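Side-chain contacts in protein disulfide-isomerase A4 (Rattus norvegicus, PDB 3EC3), which catalyses the rearrangement of disulfide bonds in proteins of the endoplasmic reticulum, the present chain being its noncatalytic b and b' thioredoxin-like domains: residues A[197-202]-A[224-229]; A[207-212]-A[220-225]. The protein carries 1 engineered substitution. One frame throughout, in Å; residues are numbered along the deposited sequence.

Contact 1 (A[197-202]-A[224-229]); sequences AAILDE and MAFKKG
In the second thioredoxin-like domain of this chain, I199 on strand 196-200 packs against F226 in the last turn of helix 216-227, where the helix covers a face of the sheet. The contact is apolar and has no hydrogen bond across it. I199 uses both of its branches. CG2 stands over the centre of the F226 ring, 3.8 Å from the centroid and 13° off the normal, a CH-pi contact. CD1 reaches further toward the helix and meets the root of the same side chain, 3.4 Å from F226 CB. F226 CG is anti to the backbone N (chi1 168°), which carries the ring out from the helix to the I199 side chain. D201 adds its methylene at the ring edge, with CB 3.9 Å from F226 CE2. Its carboxylate does other work: OD1 accepts hydrogen bonds from S203 N and K205 N in the turn that follows. Just beyond F226 the helix ends in a Schellman motif. G229 has positive phi, and G229 N bonds to F226 O at 3.0 Å. Y169 meets the F226 ring edge-to-face. I199 also touches F222 one turn earlier on helix 216-227 and V136 on strand 135-140, while its backbone pairs with F207 on the edge strand 206-208.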
# COMPACT_ATOMS: atom_id res chain seq x y z
N ALA A 197 11.76 10.40 10.74
CA ALA A 197 10.71 10.68 9.74
C ALA A 197 11.09 11.81 8.80
O ALA A 197 11.79 12.74 9.19
CB ALA A 197 9.37 10.97 10.43
N ALA A 198 10.65 11.68 7.55
CA ALA A 198 10.82 12.72 6.55
C ALA A 198 9.55 12.91 5.70
O ALA A 198 8.66 12.03 5.65
CB ALA A 198 12.05 12.42 5.66
N ILE A 199 9.46 14.06 5.05
CA ILE A 199 8.44 14.29 4.05
C ILE A 199 9.09 14.62 2.71
O ILE A 199 9.94 15.50 2.63
CB ILE A 199 7.48 15.43 4.47
CG1 ILE A 199 6.80 15.07 5.80
CG2 ILE A 199 6.47 15.74 3.31
CD1 ILE A 199 5.80 16.04 6.33
N LEU A 200 8.67 13.92 1.66
CA LEU A 200 9.04 14.31 0.29
C LEU A 200 7.87 15.09 -0.35
O LEU A 200 6.74 14.58 -0.41
CB LEU A 200 9.37 13.06 -0.55
CG LEU A 200 10.13 11.85 0.01
CD1 LEU A 200 10.67 10.97 -1.11
CD2 LEU A 200 11.27 12.28 0.94
N ASP A 201 8.12 16.32 -0.83
CA ASP A 201 7.04 17.10 -1.45
C ASP A 201 6.98 17.02 -2.97
O ASP A 201 7.87 16.45 -3.63
CB ASP A 201 6.97 18.55 -0.95
CG ASP A 201 7.99 19.46 -1.62
OD1 ASP A 201 8.76 18.98 -2.49
OD2 ASP A 201 8.02 20.67 -1.28
N GLU A 202 5.95 17.66 -3.52
CA GLU A 202 5.60 17.58 -4.93
C GLU A 202 6.64 18.28 -5.80
O GLU A 202 6.69 18.03 -7.00
CB GLU A 202 4.25 18.26 -5.12
CG GLU A 202 3.19 17.38 -5.73
CD GLU A 202 1.83 17.58 -5.07
OE1 GLU A 202 1.75 18.22 -4.00
OE2 GLU A 202 0.83 17.09 -5.64
N MSE A 224 1.75 18.43 10.39
CA MSE A 224 1.00 19.68 10.51
C MSE A 224 1.88 20.88 10.15
O MSE A 224 1.46 21.79 9.41
CB MSE A 224 0.42 19.86 11.93
CG MSE A 224 -0.99 19.30 12.11
SE MSE A 224 -2.28 20.21 10.91
CE MSE A 224 -3.97 19.26 11.35
N ALA A 225 3.12 20.87 10.64
CA ALA A 225 4.04 21.99 10.38
C ALA A 225 4.36 22.05 8.88
O ALA A 225 4.43 23.15 8.29
CB ALA A 225 5.30 21.87 11.21
N PHE A 226 4.49 20.87 8.28
CA PHE A 226 4.64 20.74 6.83
C PHE A 226 3.47 21.36 6.08
O PHE A 226 3.67 22.15 5.16
CB PHE A 226 4.79 19.28 6.39
CG PHE A 226 4.66 19.09 4.88
CD1 PHE A 226 3.47 18.62 4.32
CD2 PHE A 226 5.72 19.42 4.03
CE1 PHE A 226 3.35 18.46 2.94
CE2 PHE A 226 5.61 19.28 2.64
CZ PHE A 226 4.43 18.80 2.09
N LYS A 227 2.26 20.98 6.47
CA LYS A 227 1.01 21.42 5.85
C LYS A 227 0.90 22.93 5.87
O LYS A 227 0.47 23.56 4.88
CB LYS A 227 -0.17 20.86 6.64
CG LYS A 227 -1.55 21.23 6.11
CD LYS A 227 -2.59 20.57 7.01
CE LYS A 227 -3.59 19.71 6.26
NZ LYS A 227 -3.19 19.18 4.90
N LYS A 228 1.28 23.48 7.01
CA LYS A 228 1.18 24.91 7.29
C LYS A 228 2.35 25.71 6.72
O LYS A 228 2.41 26.93 6.89
CB LYS A 228 1.08 25.12 8.80
CG LYS A 228 -0.30 24.85 9.38
CD LYS A 228 -0.34 25.21 10.86
CE LYS A 228 -1.08 24.14 11.68
NZ LYS A 228 -0.44 23.90 13.03
N GLY A 229 3.27 25.02 6.04
CA GLY A 229 4.43 25.65 5.42
C GLY A 229 5.45 26.18 6.41
O GLY A 229 6.10 27.18 6.14

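Contact 2 (A[207-212]-A[220-225]); sequences FAMEPE and REFVMA. Unlike the reference sequence in segment 220-225: R220 (reference Gln).
F222 of helix 216-227 lies against M209, next to A208 of the edge strand, and the pair joins the helix to the edge of the sheet in a thioredoxin-like domain. The main interaction is a CH-pi contact. M209 CB sits over the centre of the F222 ring, 3.5 Å from the centroid and only 2° off the normal. A Met-aromatic contact goes with it. M209 is a selenomethionine here, and its SE lies 4.8 Å from the centroid of the F222 ring, oblique at 37°. With CG anti to the backbone N (chi1 -176°), the M209 chain runs over the root of the ring, and SE comes 4.0 Å from F222 CB. F222 also touches A197 on strand 196-200, and L231 after the helix. Charge plays a smaller part. E212 OE2 lies 4.6 Å from E221 OE1, a like-charged pair that would probably be mildly unfavourable if both are ionised, though both residues are exposed to solvent. R220, which differs from the reference sequence, forms a salt bridge with D165, outside the contact. An alanine in place of F222 would take away the whole ring, and this would probably leave a gap beneath M209 CB and the backbone of the edge strand. Backbone atoms make the last kind of contact. The far end of the ring lies against the main chain, where M209 N is 3.5 Å from F222 CZ. At the ring edge, F207 O approaches F222 CZ to 3.3 Å.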
# COMPACT_ATOMS: atom_id res chain seq x y z
N PHE A 207 12.05 17.19 3.68
CA PHE A 207 12.04 17.81 5.00
C PHE A 207 12.31 16.74 6.05
O PHE A 207 11.62 15.72 6.08
CB PHE A 207 10.70 18.52 5.26
CG PHE A 207 10.30 19.47 4.16
CD1 PHE A 207 9.59 19.02 3.05
CD2 PHE A 207 10.67 20.81 4.22
CE1 PHE A 207 9.24 19.89 2.02
CE2 PHE A 207 10.32 21.71 3.20
CZ PHE A 207 9.60 21.25 2.10
N ALA A 208 13.30 16.95 6.92
CA ALA A 208 13.61 15.93 7.92
C ALA A 208 13.04 16.32 9.27
O ALA A 208 13.14 17.48 9.67
CB ALA A 208 15.12 15.72 8.02
N MSE A 209 12.44 15.35 9.97
CA MSE A 209 11.90 15.59 11.31
C MSE A 209 13.01 15.69 12.34
O MSE A 209 13.85 14.80 12.45
CB MSE A 209 10.90 14.51 11.75
CG MSE A 209 10.26 14.81 13.12
SE MSE A 209 9.01 13.45 13.70
CE MSE A 209 9.90 12.73 15.15
N GLU A 210 12.97 16.79 13.10
CA GLU A 210 13.80 17.00 14.28
C GLU A 210 13.73 15.79 15.20
O GLU A 210 12.68 15.54 15.81
CB GLU A 210 13.27 18.23 15.03
CG GLU A 210 14.00 18.56 16.29
CD GLU A 210 15.14 19.50 16.04
OE1 GLU A 210 15.77 19.41 14.97
OE2 GLU A 210 15.41 20.33 16.93
N PRO A 211 14.83 15.00 15.28
CA PRO A 211 14.89 13.80 16.12
C PRO A 211 14.37 14.03 17.54
O PRO A 211 14.81 14.94 18.24
CB PRO A 211 16.39 13.47 16.13
CG PRO A 211 16.86 13.93 14.82
CD PRO A 211 16.11 15.21 14.56
N GLU A 212 13.41 13.19 17.92
CA GLU A 212 12.74 13.28 19.21
C GLU A 212 12.29 11.87 19.53
O GLU A 212 12.20 11.05 18.61
CB GLU A 212 11.50 14.16 19.05
CG GLU A 212 10.77 14.48 20.35
CD GLU A 212 9.30 14.74 20.12
OE1 GLU A 212 8.48 13.98 20.69
OE2 GLU A 212 8.96 15.67 19.36
N ARG A 220 2.53 13.72 14.22
CA ARG A 220 1.42 14.60 13.81
C ARG A 220 1.82 16.10 13.71
O ARG A 220 1.34 16.82 12.82
CB ARG A 220 0.18 14.47 14.71
CG ARG A 220 -1.11 14.79 13.93
CD ARG A 220 -2.18 15.55 14.69
NE ARG A 220 -3.09 16.23 13.74
CZ ARG A 220 -4.26 15.75 13.32
NH1 ARG A 220 -4.73 14.60 13.77
NH2 ARG A 220 -5.00 16.46 12.45
N GLU A 221 2.69 16.52 14.62
CA GLU A 221 3.21 17.90 14.66
C GLU A 221 4.06 18.26 13.44
O GLU A 221 3.94 19.35 12.88
CB GLU A 221 3.98 18.12 15.95
CG GLU A 221 3.11 17.92 17.19
CD GLU A 221 3.83 18.18 18.53
OE1 GLU A 221 5.07 17.96 18.65
OE2 GLU A 221 3.14 18.57 19.48
N PHE A 222 4.92 17.32 13.05
CA PHE A 222 5.80 17.41 11.88
C PHE A 222 5.01 17.55 10.57
O PHE A 222 5.28 18.44 9.76
CB PHE A 222 6.72 16.17 11.88
CG PHE A 222 7.62 16.03 10.68
CD1 PHE A 222 7.59 14.85 9.92
CD2 PHE A 222 8.54 17.03 10.33
CE1 PHE A 222 8.43 14.66 8.83
CE2 PHE A 222 9.38 16.87 9.23
CZ PHE A 222 9.34 15.68 8.48
N VAL A 223 4.02 16.66 10.38
CA VAL A 223 3.10 16.74 9.23
C VAL A 223 2.26 18.04 9.23
O VAL A 223 2.07 18.67 8.17
CB VAL A 223 2.19 15.47 9.16
CG1 VAL A 223 1.10 15.60 8.10
CG2 VAL A 223 3.06 14.19 8.94
N MSE A 224 1.75 18.43 10.39
CA MSE A 224 1.00 19.68 10.51
C MSE A 224 1.88 20.88 10.15
O MSE A 224 1.46 21.79 9.41
CB MSE A 224 0.42 19.86 11.93
CG MSE A 224 -0.99 19.30 12.11
SE MSE A 224 -2.28 20.21 10.91
CE MSE A 224 -3.97 19.26 11.35
N ALA A 225 3.12 20.87 10.64
CA ALA A 225 4.04 21.99 10.38
C ALA A 225 4.36 22.05 8.88
O ALA A 225 4.43 23.15 8.29
CB ALA A 225 5.30 21.87 11.21

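Contacts 1 and 2 have centres 8 Å apart and share helix 216-227 along with residues M224 and A225. Along the chain, strand 196-200 comes first, then strand 206-208, then the helix that serves both. The two strands are antiparallel neighbours at one side of the mixed five-stranded sheet. I199 O and F207 N, 2.9 Å apart, probably form one of the hydrogen bonds joining them. The contacts also touch within the core, with I199 CG1 3.5 Å from F222 CE1. Together they pack the domain's last helix against its last two strands, the closing beta-beta-alpha unit of a thioredoxin-like fold, in a noncatalytic domain of the isomerase.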